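Local coordinates for protein putative acid phosphatase WZB (Escherichia coli, PDB 2WMY) that probably catalyses removal of phosphate from phosphotyrosine in proteins, as a low molecular weight protein tyrosine phosphatase, at residues 11-16 with 36-41; 25-30 with 64-69. The protein carries 1 engineered substitution. All blocks are in the same frame, centred on the assembly; numbering follows the deposited sequence.

Overall arrangement
Contact 1 pairs two neighbouring strands of the parallel sheet, 10-15 and 37-42. Contact 2 sets helix 21-32, which links those strands, against the loop after helix 53-61. The segments alternate along the chain: 11-16, 25-30, 36-41, then 64-69. Strand, helix and strand form one beta-alpha-beta unit. The contact centres lie about 10 Å apart, and the two contacts touch. Glu26 OE1 is probably hydrogen-bonded to Ser40 OG at 2.7 Å, and Arg30 NE to Ile38 O at 2.8 Å. The helix is thus tied to the edge strand that pairs with the strand ending in the predicted nucleophile, Cys15, and also to the loop 64-69.

Contact 1 (11-16 with 36-41). With SO4 (sulfate ion), chain I.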
ATOM      1  N   ILE A  11      -7.267   6.472  -4.784  1.00 24.14           N
ATOM      2  CA  ILE A  11      -6.705   5.735  -3.651  1.00 22.58           C
ATOM      3  C   ILE A  11      -5.182   5.881  -3.541  1.00 24.75           C
ATOM      4  O   ILE A  11      -4.448   5.646  -4.511  1.00 24.48           O
ATOM      5  CB  ILE A  11      -7.055   4.234  -3.705  1.00 21.61           C
ATOM      6  CG1 ILE A  11      -8.563   4.021  -3.845  1.00 20.50           C
ATOM      7  CG2 ILE A  11      -6.538   3.517  -2.461  1.00 17.18           C
ATOM      8  CD1 ILE A  11      -8.938   2.551  -3.937  1.00 20.69           C
ATOM      9  N   LEU A  12      -4.716   6.273  -2.358  1.00 20.20           N
ATOM     10  CA  LEU A  12      -3.285   6.325  -2.074  1.00 20.56           C
ATOM     11  C   LEU A  12      -2.914   5.206  -1.106  1.00 20.27           C
ATOM     12  O   LEU A  12      -3.355   5.194   0.045  1.00 21.56           O
ATOM     13  CB  LEU A  12      -2.891   7.690  -1.489  1.00 15.04           C
ATOM     14  CG  LEU A  12      -1.386   7.934  -1.285  1.00 26.23           C
ATOM     15  CD1 LEU A  12      -0.615   7.918  -2.613  1.00 23.42           C
ATOM     16  CD2 LEU A  12      -1.142   9.243  -0.549  1.00 20.21           C
ATOM     17  N   VAL A  13      -2.109   4.258  -1.579  1.00 19.35           N
ATOM     18  CA  VAL A  13      -1.629   3.161  -0.743  1.00 15.38           C
ATOM     19  C   VAL A  13      -0.303   3.514  -0.066  1.00 12.74           C
ATOM     20  O   VAL A  13       0.647   3.939  -0.717  1.00 14.32           O
ATOM     21  CB  VAL A  13      -1.467   1.868  -1.567  1.00 16.76           C
ATOM     22  CG1 VAL A  13      -1.073   0.704  -0.663  1.00 13.53           C
ATOM     23  CG2 VAL A  13      -2.762   1.553  -2.309  1.00 10.77           C
ATOM     24  N   ILE A  14      -0.222   3.328   1.244  1.00 17.40           N
ATOM     25  CA  ILE A  14       0.939   3.824   1.972  1.00 13.37           C
ATOM     26  C   ILE A  14       1.595   2.819   2.913  1.00 14.96           C
ATOM     27  O   ILE A  14       0.921   2.173   3.730  1.00 14.46           O
ATOM     28  CB  ILE A  14       0.568   5.078   2.792  1.00 21.90           C
ATOM     29  CG1 ILE A  14      -0.090   6.127   1.887  1.00 20.01           C
ATOM     30  CG2 ILE A  14       1.802   5.627   3.504  1.00 17.24           C
ATOM     31  CD1 ILE A  14      -0.825   7.205   2.634  1.00 14.91           C
ATOM     32  N   CYS A  15       2.919   2.701   2.798  1.00 16.34           N
ATOM     33  CA  CYS A  15       3.710   1.957   3.765  1.00 12.64           C
ATOM     34  C   CYS A  15       4.851   2.829   4.279  1.00 13.97           C
ATOM     35  O   CYS A  15       4.704   4.050   4.433  1.00 13.69           O
ATOM     36  CB  CYS A  15       4.230   0.623   3.191  1.00 21.44           C
ATOM     37  SG  CYS A  15       5.337   0.708   1.749  1.00 17.28           S
ATOM     38  N   THR A  16       5.991   2.212   4.551  1.00 12.66           N
ATOM     39  CA  THR A  16       7.124   2.969   5.063  1.00 16.21           C
ATOM     40  C   THR A  16       8.118   3.310   3.963  1.00 15.95           C
ATOM     41  O   THR A  16       8.316   4.478   3.641  1.00 21.35           O
ATOM     42  CB  THR A  16       7.823   2.208   6.169  1.00 16.98           C
ATOM     43  OG1 THR A  16       6.858   1.897   7.174  1.00 21.79           O
ATOM     44  CG2 THR A  16       8.947   3.042   6.772  1.00 11.87           C
ATOM     45  N   LYS A  36      -9.932   3.332 -11.497  1.00 42.64           N
ATOM     46  CA  LYS A  36      -9.580   4.300 -10.462  1.00 40.68           C
ATOM     47  C   LYS A  36      -8.124   4.750 -10.545  1.00 34.81           C
ATOM     48  O   LYS A  36      -7.265   4.009 -11.015  1.00 35.21           O
ATOM     49  CB  LYS A  36      -9.857   3.724  -9.070  1.00 39.47           C
ATOM     50  CG  LYS A  36     -11.290   3.284  -8.852  1.00 39.12           C
ATOM     51  CD  LYS A  36     -11.537   2.975  -7.388  1.00 49.16           C
ATOM     52  CE  LYS A  36     -12.876   2.279  -7.184  1.00 58.47           C
ATOM     53  NZ  LYS A  36     -13.996   2.987  -7.872  1.00 63.02           N
ATOM     54  N   LYS A  37      -7.855   5.967 -10.078  1.00 29.86           N
ATOM     55  CA  LYS A  37      -6.483   6.440  -9.919  1.00 34.63           C
ATOM     56  C   LYS A  37      -5.886   5.871  -8.633  1.00 34.62           C
ATOM     57  O   LYS A  37      -6.262   6.276  -7.529  1.00 36.84           O
ATOM     58  CB  LYS A  37      -6.428   7.969  -9.892  1.00 33.23           C
ATOM     59  CG  LYS A  37      -5.012   8.534  -9.872  1.00 38.95           C
ATOM     60  CD  LYS A  37      -5.000  10.064  -9.837  1.00 40.64           C
ATOM     61  CE  LYS A  37      -5.647  10.597  -8.564  1.00 37.79           C
ATOM     62  NZ  LYS A  37      -5.303  12.026  -8.327  1.00 42.12           N
ATOM     63  N   ILE A  38      -4.966   4.922  -8.776  1.00 30.87           N
ATOM     64  CA  ILE A  38      -4.383   4.252  -7.614  1.00 20.16           C
ATOM     65  C   ILE A  38      -2.869   4.375  -7.589  1.00 27.55           C
ATOM     66  O   ILE A  38      -2.184   3.876  -8.481  1.00 32.98           O
ATOM     67  CB  ILE A  38      -4.797   2.775  -7.547  1.00 19.35           C
ATOM     68  CG1 ILE A  38      -6.321   2.672  -7.422  1.00 25.25           C
ATOM     69  CG2 ILE A  38      -4.127   2.081  -6.367  1.00 20.83           C
ATOM     70  CD1 ILE A  38      -6.852   1.269  -7.468  1.00 25.14           C
ATOM     71  N   ASN A  39      -2.355   5.054  -6.565  1.00 29.36           N
ATOM     72  CA  ASN A  39      -0.916   5.236  -6.399  1.00 23.31           C
ATOM     73  C   ASN A  39      -0.457   4.946  -4.973  1.00 19.98           C
ATOM     74  O   ASN A  39      -1.255   4.549  -4.128  1.00 15.95           O
ATOM     75  CB  ASN A  39      -0.502   6.638  -6.848  1.00 26.82           C
ATOM     76  CG  ASN A  39      -0.556   6.796  -8.363  1.00 32.45           C
ATOM     77  OD1 ASN A  39       0.166   6.112  -9.092  1.00 36.70           O
ATOM     78  ND2 ASN A  39      -1.421   7.688  -8.844  1.00 22.44           N
ATOM     79  N   SER A  40       0.831   5.137  -4.709  1.00 13.98           N
ATOM     80  CA  SER A  40       1.409   4.705  -3.448  1.00 17.40           C
ATOM     81  C   SER A  40       2.577   5.578  -3.023  1.00 18.59           C
ATOM     82  O   SER A  40       3.233   6.201  -3.855  1.00 25.10           O
ATOM     83  CB  SER A  40       1.880   3.256  -3.563  1.00 25.23           C
ATOM     84  OG  SER A  40       2.921   3.151  -4.515  1.00 24.25           O
ATOM     85  N   ALA A  41       2.843   5.604  -1.723  1.00 18.04           N
ATOM     86  CA  ALA A  41       3.942   6.403  -1.174  1.00 19.06           C
ATOM     87  C   ALA A  41       4.317   5.897   0.214  1.00 16.80           C
ATOM     88  O   ALA A  41       3.655   5.018   0.768  1.00 14.97           O
ATOM     89  CB  ALA A  41       3.566   7.874  -1.123  1.00 13.52           C
TER
HETATM   90  S   SO4 I1148       8.193  -1.266   2.938  1.00 28.39           S
HETATM   91  O1  SO4 I1148       8.398  -0.590   1.650  1.00 27.14           O
HETATM   92  O2  SO4 I1148       9.448  -1.910   3.343  1.00 26.20           O
HETATM   93  O3  SO4 I1148       7.778  -0.332   3.995  1.00 22.85           O
HETATM   94  O4  SO4 I1148       7.125  -2.257   2.767  1.00 22.95           O
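Lys36 brings its CD to 4.3 Å from Ile11 CD1, just before strand 37-41 joins strand 11-15 in parallel pairing. These are the two strands of a beta-alpha-beta unit, with helix 21-32 as the crossover. Lys37 O takes the N-H of Ile11 at 2.9 Å. The Lys37 side chain goes elsewhere, to Gln81 O and the ring of Tyr82. Ile38 lies on the same sheet face as Ile11 and Val13. Its CG1 stands anti to the carbonyl carbon (chi1 -61°) and packs 4.1 Å from Ile11 CB. Its other branch, CG2, is 4.3 Å from Val13 CG2. Asn39 bonds through both backbone atoms: its N donates to Ile11 O, and its O receives Val13 N at 2.7 Å in a nearly straight bond. The amide ND2 of Asn39 binds Tyr82 OH. Leu12 lies on the face of Asn39, and its CD1 is 3.8 Å from Ser40 N. Ser40 is on the face of Ile38, its CB beside that of Val13. Its OG bonds Asn18 ND2 as well as Glu26 of the crossover helix. Ala41 N donates to Val13 O. Ala41 O then takes Cys15 N at 3.2 Å in a more bent bond (147°), while Ile14 CG2 packs against the same oxygen. This last rung leads into the family's phosphate-binding P-loop, from Cys15 to Arg21. A sulfate, probably from the crystallisation liquor, sits there, consistent with the place of a substrate phosphate. Backbone N-H groups of Thr16, Gly17, Ile19, Cys20 and Arg21 bind it, and Cys15 SG lies 3.3 Å from sulfate O1.

Contact 2 (25-30 with 64-69); sequences GERLLR and LCLKGH
Arg27 reaches from its helix into a beta turn and binds two of the loop's backbone carbonyls through a single nitrogen. NH1 donates to Lys67 O at 3.0 Å (N-H...O angle 163°), with that oxygen close to the guanidinium plane. The same NH1 makes a weak bond to Cys65 O at 3.3 Å. NH2 adds another weak bond to Lys67 O. The turn, type II from Leu66 to His69, has Lys67 O as the carbonyl of its central peptide. Gly68 holds the third position with a positive phi of 92°, where a CB would jam against that carbonyl.

Arg27 CG stands anti to the carbonyl carbon (chi1 -61°), which brings it to 3.9 Å from Leu66 CD1. A second bend, at chi2, turns the chain on toward the carbonyls. Arg27 CB packs 3.8 Å from Leu64 CD1. Next to it, Leu28 and Leu64 cross at about a right angle, CD2 to CD2 at 3.8 Å. Tyr134 of helix 127-147 touches both leucines.

On another edge of the guanidinium, NE donates to Glu26 OE2 at 2.7 Å. The oxygen lies in the guanidinium plane and uses its anti lone pair. A water links three side chains: it accepts from Arg27 NH2 at 2.8 Å, donates to Glu26 OE2, and meets His69 ND1. His69 NE2 binds Asn18 O, in the loop that holds the sulfate. With a leucine in place of Arg27, Lys67 O and Cys65 O would probably lose their helix donor and Glu26 one of its charge partners.

Glu26 OE2 also lies over the face of the Arg30 guanidinium, a contact of charges alone. Two arginines so near would probably keep Glu26 ionised.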
ATOM      1  N   GLY A  25       0.418  -3.562  -2.895  1.00 17.84           N
ATOM      2  CA  GLY A  25      -0.968  -3.199  -2.648  1.00 20.74           C
ATOM      3  C   GLY A  25      -1.537  -2.367  -3.782  1.00 19.71           C
ATOM      4  O   GLY A  25      -2.666  -2.586  -4.213  1.00 19.23           O
ATOM      5  N   GLU A  26      -0.746  -1.416  -4.273  1.00 20.45           N
ATOM      6  CA  GLU A  26      -1.157  -0.570  -5.391  1.00 20.21           C
ATOM      7  C   GLU A  26      -1.515  -1.397  -6.615  1.00 19.84           C
ATOM      8  O   GLU A  26      -2.578  -1.208  -7.210  1.00 20.46           O
ATOM      9  CB  GLU A  26      -0.048   0.418  -5.743  1.00 19.14           C
ATOM     10  CG  GLU A  26      -0.143   1.042  -7.120  1.00 21.74           C
ATOM     11  CD  GLU A  26       1.147   1.774  -7.507  1.00 32.30           C
ATOM     12  OE1 GLU A  26       1.521   2.747  -6.811  1.00 25.16           O
ATOM     13  OE2 GLU A  26       1.792   1.370  -8.499  1.00 37.20           O
ATOM     14  N   ARG A  27      -0.625  -2.313  -6.989  1.00 20.25           N
ATOM     15  CA  ARG A  27      -0.794  -3.074  -8.225  1.00 24.22           C
ATOM     16  C   ARG A  27      -1.936  -4.086  -8.114  1.00 22.99           C
ATOM     17  O   ARG A  27      -2.654  -4.335  -9.084  1.00 23.74           O
ATOM     18  CB  ARG A  27       0.520  -3.766  -8.632  1.00 19.12           C
ATOM     19  CG  ARG A  27       1.679  -2.806  -8.898  1.00 20.88           C
ATOM     20  CD  ARG A  27       1.401  -1.887 -10.079  1.00 19.07           C
ATOM     21  NE  ARG A  27       2.344  -0.771 -10.127  1.00 25.82           N
ATOM     22  CZ  ARG A  27       3.357  -0.677 -10.987  1.00 29.01           C
ATOM     23  NH1 ARG A  27       3.557  -1.625 -11.893  1.00 27.44           N
ATOM     24  NH2 ARG A  27       4.172   0.372 -10.944  1.00 22.78           N
ATOM     25  N   LEU A  28      -2.098  -4.670  -6.929  1.00 15.87           N
ATOM     26  CA  LEU A  28      -3.221  -5.568  -6.686  1.00 22.82           C
ATOM     27  C   LEU A  28      -4.543  -4.816  -6.873  1.00 25.27           C
ATOM     28  O   LEU A  28      -5.445  -5.281  -7.579  1.00 22.34           O
ATOM     29  CB  LEU A  28      -3.128  -6.190  -5.283  1.00 24.10           C
ATOM     30  CG  LEU A  28      -2.027  -7.244  -5.071  1.00 21.56           C
ATOM     31  CD1 LEU A  28      -1.840  -7.561  -3.586  1.00 17.04           C
ATOM     32  CD2 LEU A  28      -2.324  -8.517  -5.868  1.00 23.97           C
ATOM     33  N   LEU A  29      -4.651  -3.641  -6.259  1.00 24.23           N
ATOM     34  CA  LEU A  29      -5.888  -2.868  -6.346  1.00 23.01           C
ATOM     35  C   LEU A  29      -6.186  -2.395  -7.767  1.00 29.73           C
ATOM     36  O   LEU A  29      -7.347  -2.375  -8.176  1.00 33.88           O
ATOM     37  CB  LEU A  29      -5.879  -1.685  -5.372  1.00 27.51           C
ATOM     38  CG  LEU A  29      -6.077  -2.016  -3.890  1.00 20.09           C
ATOM     39  CD1 LEU A  29      -5.854  -0.785  -3.021  1.00 21.64           C
ATOM     40  CD2 LEU A  29      -7.453  -2.596  -3.659  1.00 21.46           C
ATOM     41  N   ARG A  30      -5.150  -2.023  -8.521  1.00 27.17           N
ATOM     42  CA  ARG A  30      -5.350  -1.567  -9.901  1.00 28.58           C
ATOM     43  C   ARG A  30      -5.947  -2.691 -10.731  1.00 32.78           C
ATOM     44  O   ARG A  30      -6.848  -2.481 -11.535  1.00 37.06           O
ATOM     45  CB  ARG A  30      -4.034  -1.122 -10.540  1.00 20.87           C
ATOM     46  CG  ARG A  30      -3.496   0.202 -10.054  1.00 21.88           C
ATOM     47  CD  ARG A  30      -2.219   0.556 -10.797  1.00 24.73           C
ATOM     48  NE  ARG A  30      -1.650   1.820 -10.344  1.00 28.14           N
ATOM     49  CZ  ARG A  30      -0.513   2.331 -10.805  1.00 29.20           C
ATOM     50  NH1 ARG A  30       0.176   1.682 -11.734  1.00 36.52           N
ATOM     51  NH2 ARG A  30      -0.068   3.489 -10.344  1.00 25.95           N
ATOM     52  N   LEU A  64       2.158 -11.108 -10.644  1.00 28.06           N
ATOM     53  CA  LEU A  64       1.922  -9.679 -10.467  1.00 27.17           C
ATOM     54  C   LEU A  64       3.139  -8.861 -10.893  1.00 28.72           C
ATOM     55  O   LEU A  64       4.268  -9.182 -10.526  1.00 29.60           O
ATOM     56  CB  LEU A  64       1.560  -9.365  -9.011  1.00 21.33           C
ATOM     57  CG  LEU A  64       1.222  -7.892  -8.759  1.00 26.54           C
ATOM     58  CD1 LEU A  64      -0.048  -7.462  -9.534  1.00 23.12           C
ATOM     59  CD2 LEU A  64       1.097  -7.597  -7.267  1.00 19.11           C
ATOM     60  N   CYS A  65       2.904  -7.793 -11.653  1.00 27.69           N
ATOM     61  CA  CYS A  65       3.994  -6.969 -12.182  1.00 25.00           C
ATOM     62  C   CYS A  65       4.183  -5.664 -11.405  1.00 30.28           C
ATOM     63  O   CYS A  65       3.251  -4.864 -11.268  1.00 29.27           O
ATOM     64  CB  CYS A  65       3.775  -6.671 -13.672  1.00 26.69           C
ATOM     65  SG  CYS A  65       5.030  -5.574 -14.438  1.00 46.76           S
ATOM     66  N   LEU A  66       5.400  -5.459 -10.909  1.00 32.55           N
ATOM     67  CA  LEU A  66       5.762  -4.252 -10.167  1.00 29.72           C
ATOM     68  C   LEU A  66       6.584  -3.284 -11.013  1.00 33.45           C
ATOM     69  O   LEU A  66       7.096  -2.281 -10.517  1.00 36.30           O
ATOM     70  CB  LEU A  66       6.550  -4.626  -8.913  1.00 31.09           C
ATOM     71  CG  LEU A  66       5.794  -4.697  -7.584  1.00 34.63           C
ATOM     72  CD1 LEU A  66       4.417  -5.324  -7.737  1.00 28.78           C
ATOM     73  CD2 LEU A  66       6.629  -5.427  -6.536  1.00 28.39           C
ATOM     74  N   LYS A  67       6.706  -3.574 -12.298  1.00 36.37           N
ATOM     75  CA  LYS A  67       7.638  -2.824 -13.125  1.00 44.24           C
ATOM     76  C   LYS A  67       7.223  -1.371 -13.313  1.00 43.07           C
ATOM     77  O   LYS A  67       6.039  -1.054 -13.406  1.00 48.30           O
ATOM     78  CB  LYS A  67       7.872  -3.533 -14.461  1.00 50.54           C
ATOM     79  CG  LYS A  67       8.686  -4.813 -14.319  1.00 51.71           C
ATOM     80  CD  LYS A  67       8.779  -5.582 -15.628  1.00 53.16           C
ATOM     81  CE  LYS A  67       9.800  -6.698 -15.526  1.00 53.28           C
ATOM     82  NZ  LYS A  67      10.322  -7.095 -16.863  1.00 59.83           N
ATOM     83  N   GLY A  68       8.214  -0.488 -13.347  1.00 36.17           N
ATOM     84  CA  GLY A  68       7.964   0.928 -13.512  1.00 30.19           C
ATOM     85  C   GLY A  68       7.820   1.664 -12.197  1.00 33.32           C
ATOM     86  O   GLY A  68       7.648   2.881 -12.181  1.00 37.56           O
ATOM     87  N   HIS A  69       7.895   0.934 -11.088  1.00 21.77           N
ATOM     88  CA  HIS A  69       7.670   1.549  -9.790  1.00 27.28           C
ATOM     89  C   HIS A  69       8.804   2.477  -9.390  1.00 28.78           C
ATOM     90  O   HIS A  69       9.956   2.247  -9.736  1.00 27.12           O
ATOM     91  CB  HIS A  69       7.479   0.502  -8.698  1.00 24.60           C
ATOM     92  CG  HIS A  69       7.398   1.096  -7.331  1.00 21.16           C
ATOM     93  ND1 HIS A  69       6.259   1.706  -6.857  1.00 14.14           N
ATOM     94  CD2 HIS A  69       8.324   1.208  -6.349  1.00 17.33           C
ATOM     95  CE1 HIS A  69       6.480   2.155  -5.635  1.00 19.29           C
ATOM     96  NE2 HIS A  69       7.725   1.864  -5.304  1.00 25.04           N
TER
HETATM   97  O   HOH W   1       4.125   2.426  -8.979  1.00 27.13           O